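Local structure of trichothecene 3-O-acetyltransferase (Gibberella zeae, 2RKV) at residues A[250-253]-A[254-258]; A[257-260]-A[261-265]; A[292-295]-A[296-299]; A[323-326]-A[327-331]; A[333-336]-A[337-340]. The protein probably catalyses transfer of an acetyl group from acetyl-coenzyme A to the 3-hydroxyl of trichothecene mycotoxins such as T-2, as a member of the BAHD acyltransferase superfamily. One frame throughout, in Å; residues are numbered along the deposited sequence. Where two conformers were deposited one is given.

Contact 1: residues A[250-253]-A[254-258]; sequences KTLD and ASTKF. With COA (coenzyme A), chain B.
With its CG anti to the carbonyl carbon (chi1 -65°) and the branch beyond it extended, Leu-252 reaches CD1 across to the returning backbone, 3.8 Å from Phe-258 CA. Phe-258 adopts a different rotamer: its CG sits between backbone N and carbonyl carbon (chi1 66°), which sets the ring against the adenine of coenzyme A. The same leucine methyl also lies 3.7 Å from Thr-256 O, a plain van der Waals approach for which a branched aliphatic chain is well shaped. What brings these residues back beside each other is a type I beta turn from Asp-253 to Thr-256, in the loop between helices 238-249 and 261-277 of this BAHD acyltransferase. Thr-256 N closes it on Asp-253 O at 3.0 Å. Ala-254 and Ser-255 fill the two corner positions, both exposed, and small residues fit such a bend easily. Helix 327-335 lies alongside: Asp-253 N is hydrogen-bonded to Ser-332 OG and, just before the turn, Thr-251 OG1 to Gly-328 N. Beyond the turn, the flat, apolar Phe-258 ring suits the broad purine face: the adenine lies over one face of it, displaced toward the rim, with COA C4A 3.3 Å above the ring plane. The closest approach there is Phe-258 CE1 to COA N9A, 3.2 Å, and the neighbouring CZ stands 3.5 Å from COA N7A.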
# COMPACT_ATOMS: atom_id res chain seq x y z
N LYS A 250 -10.49 26.77 -1.00
CA LYS A 250 -11.21 27.93 -1.53
C LYS A 250 -12.46 27.57 -2.33
O LYS A 250 -13.29 28.45 -2.61
CB LYS A 250 -10.30 28.76 -2.42
CG LYS A 250 -9.34 29.63 -1.68
CD LYS A 250 -8.42 30.29 -2.70
CE LYS A 250 -7.54 31.32 -2.06
NZ LYS A 250 -6.43 31.68 -2.99
N THR A 251 -12.59 26.30 -2.72
CA THR A 251 -13.66 25.90 -3.64
C THR A 251 -14.50 24.72 -3.16
O THR A 251 -15.02 23.94 -3.96
CB THR A 251 -13.10 25.62 -5.07
OG1 THR A 251 -11.98 24.72 -4.99
CG2 THR A 251 -12.65 26.93 -5.75
N LEU A 252 -14.66 24.59 -1.85
CA LEU A 252 -15.37 23.46 -1.27
C LEU A 252 -16.88 23.52 -1.48
O LEU A 252 -17.45 24.62 -1.54
CB LEU A 252 -15.07 23.35 0.22
CG LEU A 252 -13.61 23.03 0.54
CD1 LEU A 252 -13.45 22.89 2.03
CD2 LEU A 252 -13.17 21.76 -0.17
N ASP A 253 -17.50 22.35 -1.58
CA ASP A 253 -18.96 22.22 -1.53
C ASP A 253 -19.49 22.77 -0.20
O ASP A 253 -18.79 22.75 0.81
CB ASP A 253 -19.39 20.76 -1.65
CG ASP A 253 -19.28 20.22 -3.06
OD1 ASP A 253 -18.83 20.94 -3.99
OD2 ASP A 253 -19.67 19.05 -3.26
N ALA A 254 -20.74 23.24 -0.21
CA ALA A 254 -21.39 23.78 0.98
C ALA A 254 -21.46 22.75 2.12
O ALA A 254 -21.44 23.12 3.30
CB ALA A 254 -22.80 24.28 0.64
N SER A 255 -21.55 21.47 1.77
CA SER A 255 -21.68 20.40 2.74
C SER A 255 -20.35 20.02 3.41
O SER A 255 -20.33 19.23 4.36
CB SER A 255 -22.29 19.16 2.07
OG SER A 255 -21.32 18.53 1.23
N THR A 256 -19.25 20.59 2.91
CA THR A 256 -17.92 20.18 3.32
C THR A 256 -17.16 21.28 4.07
O THR A 256 -16.78 22.28 3.47
CB THR A 256 -17.10 19.71 2.09
OG1 THR A 256 -17.79 18.62 1.46
CG2 THR A 256 -15.69 19.28 2.49
N LYS A 257 -16.93 21.07 5.37
CA LYS A 257 -16.27 22.05 6.24
C LYS A 257 -14.79 22.24 5.92
O LYS A 257 -14.28 23.36 5.97
CB LYS A 257 -16.41 21.64 7.71
CG LYS A 257 -17.82 21.64 8.27
CD LYS A 257 -18.26 23.03 8.68
CE LYS A 257 -19.58 23.00 9.41
NZ LYS A 257 -20.02 24.38 9.72
N PHE A 258 -14.11 21.14 5.61
CA PHE A 258 -12.68 21.17 5.34
C PHE A 258 -12.29 19.94 4.53
O PHE A 258 -13.03 18.94 4.52
CB PHE A 258 -11.86 21.20 6.64
CG PHE A 258 -11.99 19.95 7.47
CD1 PHE A 258 -11.17 18.85 7.22
CD2 PHE A 258 -12.95 19.87 8.49
CE1 PHE A 258 -11.30 17.68 7.98
CE2 PHE A 258 -13.08 18.71 9.25
CZ PHE A 258 -12.25 17.61 9.00
N1A COA B . -10.50 21.90 10.57
C2A COA B . -9.66 21.86 9.48
N3A COA B . -9.01 20.70 9.14
C4A COA B . -9.20 19.59 9.91
C5A COA B . -10.05 19.61 11.02
C6A COA B . -10.71 20.79 11.36
N6A COA B . -11.30 20.89 12.55
N7A COA B . -10.05 18.37 11.57
C8A COA B . -9.23 17.57 10.85
N9A COA B . -8.70 18.32 9.82
C1B COA B . -7.72 17.87 8.81
C2B COA B . -6.36 17.72 9.47
O2B COA B . -5.73 18.96 9.60
C3B COA B . -5.68 16.81 8.48
O3B COA B . -5.36 17.53 7.33
P3B COA B . -3.85 17.84 6.94
O7A COA B . -3.12 16.52 6.83
O8A COA B . -3.30 18.70 8.04
O9A COA B . -3.86 18.58 5.63
C4B COA B . -6.80 15.91 8.02
O4B COA B . -8.02 16.58 8.30
C5B COA B . -6.73 14.57 8.70
O5B COA B . -7.66 13.85 7.96
P1A COA B . -7.66 12.26 7.96
O1A COA B . -7.42 11.73 9.38
O2A COA B . -8.95 11.78 7.34
O3A COA B . -6.34 11.82 7.19
P2A COA B . -5.89 12.22 5.71
O4A COA B . -4.46 12.69 5.78
O5A COA B . -6.85 13.16 5.03
O6A COA B . -5.96 10.83 4.95
CBP COA B . -6.91 8.74 4.35
CCP COA B . -7.19 10.21 4.61
CDP COA B . -5.92 8.61 3.19
CEP COA B . -8.21 8.05 3.92
CAP COA B . -6.35 8.14 5.64
OAP COA B . -7.27 8.25 6.70
C9P COA B . -6.01 6.69 5.49
O9P COA B . -6.99 5.74 5.76
N8P COA B . -4.77 6.43 5.11
C7P COA B . -4.29 5.09 4.87
C6P COA B . -4.79 4.58 3.53
C5P COA B . -4.21 3.20 3.36
O5P COA B . -4.30 2.38 4.30
N4P COA B . -3.61 2.95 2.21

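Contact 2: residues A[257-260]-A[261-265]; sequences KFVS and TDDAL. With COA (coenzyme A), chain B.
Between Ser-260, still extended at phi -101° and psi 167°, and Thr-261, already helical, the backbone turns into helix 261-277, and Ser-260 N-caps it in a capping box with Asp-263. The two bonds of the box run in opposite senses: Asp-263 N gives to Ser-260 OG at 2.9 Å, and Ser-260 N gives to Asp-263 OD2, meeting it from above the carboxylate plane, also at 2.9 Å. Serine suits the cap because its short hydroxyl can accept from the helix and still donate outward, here in a short 2.5 Å bond to COA O5A of the pyrophosphate. Val-259 CB packs 3.4 Å from Asp-263 OD2, whose charge is also paired with Arg-335. Asp-262 turns its carboxylate to Ser-379 and Arg-291. Since the helix begins at the phosphates, its dipole probably favours them. Thr-261 grips a single oxygen of the 3'-phosphate twice, through N at 2.9 Å and OG1 at 2.7 Å from COA O9A.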
# COMPACT_ATOMS: atom_id res chain seq x y z
N LYS A 257 -16.93 21.07 5.37
CA LYS A 257 -16.27 22.05 6.24
C LYS A 257 -14.79 22.24 5.92
O LYS A 257 -14.28 23.36 5.97
CB LYS A 257 -16.41 21.64 7.71
CG LYS A 257 -17.82 21.64 8.27
CD LYS A 257 -18.26 23.03 8.68
CE LYS A 257 -19.58 23.00 9.41
NZ LYS A 257 -20.02 24.38 9.72
N PHE A 258 -14.11 21.14 5.61
CA PHE A 258 -12.68 21.17 5.34
C PHE A 258 -12.29 19.94 4.53
O PHE A 258 -13.03 18.94 4.52
CB PHE A 258 -11.86 21.20 6.64
CG PHE A 258 -11.99 19.95 7.47
CD1 PHE A 258 -11.17 18.85 7.22
CD2 PHE A 258 -12.95 19.87 8.49
CE1 PHE A 258 -11.30 17.68 7.98
CE2 PHE A 258 -13.08 18.71 9.25
CZ PHE A 258 -12.25 17.61 9.00
N VAL A 259 -11.16 20.03 3.84
CA VAL A 259 -10.54 18.84 3.25
C VAL A 259 -9.09 18.77 3.71
O VAL A 259 -8.58 19.73 4.29
CB VAL A 259 -10.63 18.82 1.71
CG1 VAL A 259 -12.09 18.68 1.26
CG2 VAL A 259 -9.93 20.04 1.07
N SER A 260 -8.43 17.64 3.46
CA SER A 260 -7.04 17.46 3.85
C SER A 260 -6.08 17.65 2.67
O SER A 260 -6.49 17.67 1.49
CB SER A 260 -6.85 16.04 4.39
OG SER A 260 -7.03 15.07 3.37
N THR A 261 -4.80 17.75 3.01
CA THR A 261 -3.73 17.74 2.03
C THR A 261 -3.86 16.50 1.13
O THR A 261 -3.81 16.61 -0.10
CB THR A 261 -2.34 17.76 2.74
OG1 THR A 261 -2.23 18.96 3.52
CG2 THR A 261 -1.21 17.73 1.73
N ASP A 262 -4.04 15.34 1.76
CA ASP A 262 -4.21 14.08 1.05
C ASP A 262 -5.42 14.11 0.11
O ASP A 262 -5.34 13.68 -1.04
CB ASP A 262 -4.31 12.93 2.06
CG ASP A 262 -4.07 11.58 1.45
OD1 ASP A 262 -4.89 11.15 0.60
OD2 ASP A 262 -3.05 10.94 1.84
N ASP A 263 -6.55 14.63 0.59
CA ASP A 263 -7.74 14.84 -0.25
C ASP A 263 -7.42 15.66 -1.50
O ASP A 263 -7.83 15.31 -2.62
CB ASP A 263 -8.81 15.63 0.51
CG ASP A 263 -9.49 14.85 1.63
OD1 ASP A 263 -9.37 13.61 1.70
OD2 ASP A 263 -10.14 15.53 2.45
N ALA A 264 -6.71 16.76 -1.30
CA ALA A 264 -6.41 17.71 -2.37
C ALA A 264 -5.55 17.07 -3.46
O ALA A 264 -5.84 17.20 -4.66
CB ALA A 264 -5.76 18.97 -1.80
N LEU A 265 -4.49 16.36 -3.06
CA LEU A 265 -3.65 15.69 -4.04
C LEU A 265 -4.40 14.57 -4.75
O LEU A 265 -4.29 14.41 -5.96
CB LEU A 265 -2.37 15.13 -3.39
CG LEU A 265 -1.40 14.47 -4.40
CD1 LEU A 265 -1.08 15.38 -5.59
CD2 LEU A 265 -0.12 13.96 -3.73
N1A COA B . -10.50 21.90 10.57
C2A COA B . -9.66 21.86 9.48
N3A COA B . -9.01 20.70 9.14
C4A COA B . -9.20 19.59 9.91
C5A COA B . -10.05 19.61 11.02
C6A COA B . -10.71 20.79 11.36
N6A COA B . -11.30 20.89 12.55
N7A COA B . -10.05 18.37 11.57
C8A COA B . -9.23 17.57 10.85
N9A COA B . -8.70 18.32 9.82
C1B COA B . -7.72 17.87 8.81
C2B COA B . -6.36 17.72 9.47
O2B COA B . -5.73 18.96 9.60
C3B COA B . -5.68 16.81 8.48
O3B COA B . -5.36 17.53 7.33
P3B COA B . -3.85 17.84 6.94
O7A COA B . -3.12 16.52 6.83
O8A COA B . -3.30 18.70 8.04
O9A COA B . -3.86 18.58 5.63
C4B COA B . -6.80 15.91 8.02
O4B COA B . -8.02 16.58 8.30
C5B COA B . -6.73 14.57 8.70
O5B COA B . -7.66 13.85 7.96
P1A COA B . -7.66 12.26 7.96
O1A COA B . -7.42 11.73 9.38
O2A COA B . -8.95 11.78 7.34
O3A COA B . -6.34 11.82 7.19
P2A COA B . -5.89 12.22 5.71
O4A COA B . -4.46 12.69 5.78
O5A COA B . -6.85 13.16 5.03
O6A COA B . -5.96 10.83 4.95
CBP COA B . -6.91 8.74 4.35
CCP COA B . -7.19 10.21 4.61
CDP COA B . -5.92 8.61 3.19
CEP COA B . -8.21 8.05 3.92
CAP COA B . -6.35 8.14 5.64
OAP COA B . -7.27 8.25 6.70
C9P COA B . -6.01 6.69 5.49
O9P COA B . -6.99 5.74 5.76
N8P COA B . -4.77 6.43 5.11
C7P COA B . -4.29 5.09 4.87
C6P COA B . -4.79 4.58 3.53
C5P COA B . -4.21 3.20 3.36
O5P COA B . -4.30 2.38 4.30
N4P COA B . -3.61 2.95 2.21

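Contact 3: residues A[292-295]-A[296-299]; sequences AVDA and RPAM. With COA (coenzyme A), chain B.
Asp-294 and Arg-296 lie across each other at about a right angle, with carboxylate and guanidinium planes 65° apart, so this salt bridge uses one oxygen and not a matched pair. Asp-294 OD1 receives Arg-296 NH1 at 2.9 Å and Arg-296 N, likewise at 2.9 Å, the two donors arriving on opposite faces of the carboxylate. From the arginine's side the oxygen sits at the guanidinium edge, in its plane. The aspartate can do this because its CG is anti to the backbone N (chi1 175°), which carries OD1 forward along the chain. Bonding to the N-H two residues on makes an Asx turn where strand 286-294 gives way to the short, weakly bonded helix at about 296-299. Pro-297, in its first turn, has no N-H to satisfy, and its CD rests 3.6 Å from Asp-294 O. That carbonyl takes a water, which in turn accepts from Ala-298 N at 2.9 Å; Met-299 N closes the turn on Ala-295 O at 3.0 Å. Arg-296 NH1 also forms a salt bridge with Asp-160, the aspartate of the HXXXD motif of BAHD enzymes, and NH2 is hydrogen-bonded to Tyr-305 O. By bridging two carboxylates the guanidinium probably links this motif to the strand end, whose Asp-294 N binds the pantetheine oxygen COA O9P at 2.7 Å.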
# COMPACT_ATOMS: atom_id res chain seq x y z
N ALA A 292 -8.21 3.76 -0.96
CA ALA A 292 -7.95 2.91 0.21
C ALA A 292 -8.05 3.72 1.50
O ALA A 292 -7.52 4.84 1.59
CB ALA A 292 -6.58 2.25 0.11
N VAL A 293 -8.74 3.16 2.49
CA VAL A 293 -8.95 3.84 3.76
C VAL A 293 -8.70 2.84 4.90
O VAL A 293 -9.33 1.78 4.95
CB VAL A 293 -10.38 4.44 3.87
CG1 VAL A 293 -10.57 5.17 5.22
CG2 VAL A 293 -10.64 5.40 2.71
N ASP A 294 -7.80 3.20 5.80
CA ASP A 294 -7.54 2.46 7.04
C ASP A 294 -8.81 2.50 7.87
O ASP A 294 -9.33 3.59 8.18
CB ASP A 294 -6.37 3.10 7.80
CG ASP A 294 -6.10 2.46 9.16
OD1 ASP A 294 -6.61 1.35 9.45
OD2 ASP A 294 -5.33 3.08 9.94
N ALA A 295 -9.32 1.31 8.21
CA ALA A 295 -10.57 1.19 8.95
C ALA A 295 -10.36 1.09 10.46
O ALA A 295 -11.32 1.02 11.22
CB ALA A 295 -11.39 0.00 8.44
N ARG A 296 -9.10 1.10 10.90
CA ARG A 296 -8.81 1.00 12.34
C ARG A 296 -9.51 2.08 13.17
O ARG A 296 -10.19 1.76 14.15
CB ARG A 296 -7.30 0.99 12.62
CG ARG A 296 -6.60 -0.33 12.27
CD ARG A 296 -5.09 -0.10 12.23
NE ARG A 296 -4.35 -1.28 11.76
CZ ARG A 296 -4.34 -1.73 10.51
NH1 ARG A 296 -5.04 -1.11 9.56
NH2 ARG A 296 -3.61 -2.80 10.21
N PRO A 297 -9.38 3.37 12.78
CA PRO A 297 -10.04 4.42 13.57
C PRO A 297 -11.56 4.25 13.69
O PRO A 297 -12.10 4.32 14.80
CB PRO A 297 -9.68 5.71 12.82
CG PRO A 297 -8.40 5.37 12.09
CD PRO A 297 -8.61 3.94 11.66
N ALA A 298 -12.24 3.97 12.58
CA ALA A 298 -13.69 3.75 12.61
C ALA A 298 -14.08 2.56 13.48
O ALA A 298 -15.15 2.55 14.09
CB ALA A 298 -14.24 3.58 11.19
N MET A 299 -13.19 1.56 13.55
CA MET A 299 -13.46 0.34 14.31
C MET A 299 -13.01 0.44 15.77
O MET A 299 -13.25 -0.48 16.56
CB MET A 299 -12.80 -0.86 13.61
CG MET A 299 -13.57 -2.17 13.71
SD MET A 299 -15.24 -2.16 12.98
CE MET A 299 -15.02 -1.26 11.47
N1A COA B . -10.50 21.90 10.57
C2A COA B . -9.66 21.86 9.48
N3A COA B . -9.01 20.70 9.14
C4A COA B . -9.20 19.59 9.91
C5A COA B . -10.05 19.61 11.02
C6A COA B . -10.71 20.79 11.36
N6A COA B . -11.30 20.89 12.55
N7A COA B . -10.05 18.37 11.57
C8A COA B . -9.23 17.57 10.85
N9A COA B . -8.70 18.32 9.82
C1B COA B . -7.72 17.87 8.81
C2B COA B . -6.36 17.72 9.47
O2B COA B . -5.73 18.96 9.60
C3B COA B . -5.68 16.81 8.48
O3B COA B . -5.36 17.53 7.33
P3B COA B . -3.85 17.84 6.94
O7A COA B . -3.12 16.52 6.83
O8A COA B . -3.30 18.70 8.04
O9A COA B . -3.86 18.58 5.63
C4B COA B . -6.80 15.91 8.02
O4B COA B . -8.02 16.58 8.30
C5B COA B . -6.73 14.57 8.70
O5B COA B . -7.66 13.85 7.96
P1A COA B . -7.66 12.26 7.96
O1A COA B . -7.42 11.73 9.38
O2A COA B . -8.95 11.78 7.34
O3A COA B . -6.34 11.82 7.19
P2A COA B . -5.89 12.22 5.71
O4A COA B . -4.46 12.69 5.78
O5A COA B . -6.85 13.16 5.03
O6A COA B . -5.96 10.83 4.95
CBP COA B . -6.91 8.74 4.35
CCP COA B . -7.19 10.21 4.61
CDP COA B . -5.92 8.61 3.19
CEP COA B . -8.21 8.05 3.92
CAP COA B . -6.35 8.14 5.64
OAP COA B . -7.27 8.25 6.70
C9P COA B . -6.01 6.69 5.49
O9P COA B . -6.99 5.74 5.76
N8P COA B . -4.77 6.43 5.11
C7P COA B . -4.29 5.09 4.87
C6P COA B . -4.79 4.58 3.53
C5P COA B . -4.21 3.20 3.36
O5P COA B . -4.30 2.38 4.30
N4P COA B . -3.61 2.95 2.21
O HOH W 1 -11.38 4.48 9.87

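Contact 4: residues A[323-326]-A[327-331]; sequences ANES and LGATA
Two side-chain hydrogen bonds join the turn at Glu-325 and Ser-326 to the start of helix 327-335. In one, Thr-330 OG1 donates to Glu-325 OE2 at 2.7 Å, arriving on the anti side of the carboxylate and only 15° out of its plane. In the other, Ala-329 N donates to Ser-326 OG at 3.0 Å, which makes Ser-326 the N-cap of the helix; with alanine at the third helical position there is no side-chain acceptor to answer it, so this is a single cap. The backbone adds a longer bond, Thr-330 N to Ser-326 O at 3.3 Å. Van der Waals contact fills in between: Ala-329 CB lies 3.7 Å from Glu-325 CD and 3.3 Å from Ser-326 OG, its small methyl fitting under the glutamate chain. That chain, extended beyond CG, folds over the first turn because chi1 of 72° sets CG between backbone N and carbonyl carbon. Leu-327 packs onto helices 238-249 and 261-277. Charge enters from outside: Arg-333 pairs with OE2, and Lys-271 reaches Thr-330 OG1 and Glu-325 O. A carboxylate beside a helix N-terminus and an arginine probably remains ionised, and its bonds to Thr-330 and Arg-333 link the residue after helix 319-324 to helix 327-335.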
# COMPACT_ATOMS: atom_id res chain seq x y z
N ALA A 323 -12.99 16.48 -14.77
CA ALA A 323 -11.99 17.34 -15.39
C ALA A 323 -12.36 18.82 -15.23
O ALA A 323 -11.50 19.66 -14.95
CB ALA A 323 -11.85 16.99 -16.87
N ASN A 324 -13.65 19.12 -15.38
CA ASN A 324 -14.09 20.51 -15.49
C ASN A 324 -14.48 21.23 -14.19
O ASN A 324 -14.43 22.47 -14.13
CB ASN A 324 -15.19 20.63 -16.56
CG ASN A 324 -14.66 20.32 -17.95
OD1 ASN A 324 -13.57 20.76 -18.34
ND2 ASN A 324 -15.42 19.53 -18.71
N GLU A 325 -14.87 20.47 -13.17
CA GLU A 325 -15.26 21.07 -11.89
C GLU A 325 -14.04 21.60 -11.12
O GLU A 325 -12.90 21.29 -11.48
CB GLU A 325 -16.07 20.07 -11.06
CG GLU A 325 -15.23 18.92 -10.48
CD GLU A 325 -16.06 17.91 -9.70
OE1 GLU A 325 -17.31 18.01 -9.70
OE2 GLU A 325 -15.45 17.00 -9.10
N SER A 326 -14.28 22.40 -10.08
CA SER A 326 -13.19 22.96 -9.28
C SER A 326 -12.43 21.86 -8.52
O SER A 326 -12.95 20.75 -8.36
CB SER A 326 -13.72 23.97 -8.26
OG SER A 326 -14.52 23.33 -7.28
N LEU A 327 -11.22 22.17 -8.06
CA LEU A 327 -10.46 21.21 -7.26
C LEU A 327 -11.19 20.88 -5.96
O LEU A 327 -11.24 19.72 -5.54
CB LEU A 327 -9.05 21.73 -6.94
CG LEU A 327 -8.11 20.70 -6.31
CD1 LEU A 327 -7.96 19.46 -7.20
CD2 LEU A 327 -6.74 21.31 -5.97
N GLY A 328 -11.77 21.91 -5.34
CA GLY A 328 -12.55 21.75 -4.13
C GLY A 328 -13.78 20.89 -4.30
O GLY A 328 -14.13 20.12 -3.40
N ALA A 329 -14.46 21.01 -5.45
CA ALA A 329 -15.60 20.14 -5.75
C ALA A 329 -15.16 18.68 -5.75
O ALA A 329 -15.83 17.83 -5.17
CB ALA A 329 -16.22 20.51 -7.10
N THR A 330 -14.00 18.40 -6.35
CA THR A 330 -13.51 17.02 -6.45
C THR A 330 -13.04 16.52 -5.08
O THR A 330 -13.34 15.38 -4.68
CB THR A 330 -12.39 16.90 -7.49
OG1 THR A 330 -12.81 17.50 -8.72
CG2 THR A 330 -12.07 15.43 -7.72
N ALA A 331 -12.34 17.38 -4.34
CA ALA A 331 -11.85 17.01 -3.01
C ALA A 331 -13.02 16.76 -2.05
O ALA A 331 -12.97 15.85 -1.22
CB ALA A 331 -10.92 18.08 -2.45

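Contact 5: residues A[333-336]-A[337-340]; sequences RLRS and ELDP. With COA (coenzyme A), chain B.
Leu-338 lays its CD1 squarely over the guanidinium of Arg-335, 3.4 Å above the plane and over its centre, across the type I beta turn from Arg-335 to Leu-338, which leads from helix 327-335 into the loop before helix 340-356. This is the tight side. The first bond of the Arg-335 side chain points away from the turn, but bends at chi2 (57°) and chi3 (45°) bring its end back beneath the methyl. The leucine shields one flat face while the N-H groups at the edge stay available: NH2 gives to COA O2A at 3.1 Å, and NH1 gives to the same oxygen, with a weak bond to COA O5A at 2.8 Å besides. Arginine suits a pyrophosphate that presents oxygens on two phosphorus atoms, and the salt bridge of its NE to Asp-263 probably helps to fix how the group is turned. Backbone bonds, Leu-338 N to Arg-335 O and Glu-337 N to Leu-334 O, hold the turn. Another flank is looser and watery. There Ser-336, exposed and small, turns its OG back to donate to Arg-333 O at 2.8 Å. One water gives a hydrogen bond to Ser-336 O; another gives to both Ser-336 OG at 2.7 Å and Glu-337 OE2 at 2.6 Å.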
# COMPACT_ATOMS: atom_id res chain seq x y z
N ARG A 333 -15.91 15.47 -2.87
CA ARG A 333 -16.39 14.10 -3.15
C ARG A 333 -15.66 13.10 -2.27
O ARG A 333 -16.27 12.21 -1.69
CB ARG A 333 -16.15 13.70 -4.61
CG ARG A 333 -16.92 14.52 -5.63
CD ARG A 333 -16.48 14.18 -7.04
NE ARG A 333 -17.14 15.05 -8.02
CZ ARG A 333 -18.32 14.79 -8.58
NH1 ARG A 333 -19.01 13.70 -8.26
NH2 ARG A 333 -18.82 15.64 -9.47
N LEU A 334 -14.34 13.25 -2.19
CA LEU A 334 -13.52 12.30 -1.44
C LEU A 334 -13.81 12.38 0.06
O LEU A 334 -14.09 11.37 0.70
CB LEU A 334 -12.04 12.48 -1.74
CG LEU A 334 -11.66 12.37 -3.23
CD1 LEU A 334 -10.17 12.55 -3.43
CD2 LEU A 334 -12.15 11.06 -3.86
N ARG A 335 -13.74 13.59 0.60
CA ARG A 335 -13.94 13.81 2.04
C ARG A 335 -15.34 13.37 2.51
O ARG A 335 -15.49 12.90 3.64
CB ARG A 335 -13.63 15.27 2.40
CG ARG A 335 -13.85 15.71 3.84
CD ARG A 335 -13.08 14.89 4.87
NE ARG A 335 -11.68 14.66 4.51
CZ ARG A 335 -10.79 14.12 5.34
NH1 ARG A 335 -9.54 13.90 4.94
NH2 ARG A 335 -11.15 13.79 6.57
N SER A 336 -16.34 13.48 1.63
CA SER A 336 -17.74 13.16 1.99
C SER A 336 -17.97 11.70 2.40
O SER A 336 -18.99 11.38 3.02
CB SER A 336 -18.69 13.55 0.85
OG SER A 336 -18.61 12.62 -0.23
N GLU A 337 -17.03 10.82 2.04
CA GLU A 337 -17.15 9.38 2.31
C GLU A 337 -16.38 8.93 3.56
O GLU A 337 -16.35 7.74 3.86
CB GLU A 337 -16.69 8.57 1.10
CG GLU A 337 -17.74 8.44 0.01
CD GLU A 337 -18.98 7.73 0.53
OE1 GLU A 337 -18.92 6.52 0.86
OE2 GLU A 337 -20.01 8.42 0.65
N LEU A 338 -15.76 9.86 4.27
CA LEU A 338 -14.87 9.50 5.38
C LEU A 338 -15.49 9.61 6.77
O LEU A 338 -14.78 9.56 7.77
CB LEU A 338 -13.58 10.32 5.32
CG LEU A 338 -12.68 10.04 4.11
CD1 LEU A 338 -11.50 10.99 4.12
CD2 LEU A 338 -12.23 8.56 4.08
N ASP A 339 -16.81 9.75 6.82
CA ASP A 339 -17.51 9.74 8.10
C ASP A 339 -17.29 8.39 8.82
O ASP A 339 -17.57 7.32 8.26
CB ASP A 339 -19.00 10.00 7.89
CG ASP A 339 -19.80 9.85 9.15
OD1 ASP A 339 -19.67 10.71 10.05
OD2 ASP A 339 -20.56 8.86 9.25
N PRO A 340 -16.75 8.43 10.06
CA PRO A 340 -16.45 7.19 10.79
C PRO A 340 -17.63 6.21 10.91
O PRO A 340 -17.42 5.00 10.76
CB PRO A 340 -16.02 7.70 12.18
CG PRO A 340 -15.49 9.05 11.92
CD PRO A 340 -16.34 9.62 10.82
N1A COA B . -10.50 21.90 10.57
C2A COA B . -9.66 21.86 9.48
N3A COA B . -9.01 20.70 9.14
C4A COA B . -9.20 19.59 9.91
C5A COA B . -10.05 19.61 11.02
C6A COA B . -10.71 20.79 11.36
N6A COA B . -11.30 20.89 12.55
N7A COA B . -10.05 18.37 11.57
C8A COA B . -9.23 17.57 10.85
N9A COA B . -8.70 18.32 9.82
C1B COA B . -7.72 17.87 8.81
C2B COA B . -6.36 17.72 9.47
O2B COA B . -5.73 18.96 9.60
C3B COA B . -5.68 16.81 8.48
O3B COA B . -5.36 17.53 7.33
P3B COA B . -3.85 17.84 6.94
O7A COA B . -3.12 16.52 6.83
O8A COA B . -3.30 18.70 8.04
O9A COA B . -3.86 18.58 5.63
C4B COA B . -6.80 15.91 8.02
O4B COA B . -8.02 16.58 8.30
C5B COA B . -6.73 14.57 8.70
O5B COA B . -7.66 13.85 7.96
P1A COA B . -7.66 12.26 7.96
O1A COA B . -7.42 11.73 9.38
O2A COA B . -8.95 11.78 7.34
O3A COA B . -6.34 11.82 7.19
P2A COA B . -5.89 12.22 5.71
O4A COA B . -4.46 12.69 5.78
O5A COA B . -6.85 13.16 5.03
O6A COA B . -5.96 10.83 4.95
CBP COA B . -6.91 8.74 4.35
CCP COA B . -7.19 10.21 4.61
CDP COA B . -5.92 8.61 3.19
CEP COA B . -8.21 8.05 3.92
CAP COA B . -6.35 8.14 5.64
OAP COA B . -7.27 8.25 6.70
C9P COA B . -6.01 6.69 5.49
O9P COA B . -6.99 5.74 5.76
N8P COA B . -4.77 6.43 5.11
C7P COA B . -4.29 5.09 4.87
C6P COA B . -4.79 4.58 3.53
C5P COA B . -4.21 3.20 3.36
O5P COA B . -4.30 2.38 4.30
N4P COA B . -3.61 2.95 2.21
O HOH W 2 -19.37 9.31 4.76
O HOH W 3 -20.52 10.69 -0.50

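Contacts 1, 2, 3 and 5 all touch coenzyme A, spread along it from adenine (contact 1) through phosphates (2 and 5) to the pantetheine arm (3), where Ala-292 also borders the bound T-2 toxin. Contacts 1 and 2 share Lys-257 and Phe-258, their centres 10 Å apart; contacts 2 and 5, also 10 Å apart, meet through the salt bridge of Asp-263 OD2 with Arg-335 NE at 2.7 Å. Contact 4 stays off the cofactor, but shares helix 327-335 with contact 5, the two joined by the salt bridge of Glu-325 OE2 with Arg-333 NE, 2.8 Å, and packs on contact 1, Leu-252 CD2 to Gly-328 O at 3.7 Å. Contact 3 reaches contact 5 through Val-293 CG2 and Leu-338 CD2, 3.8 Å apart.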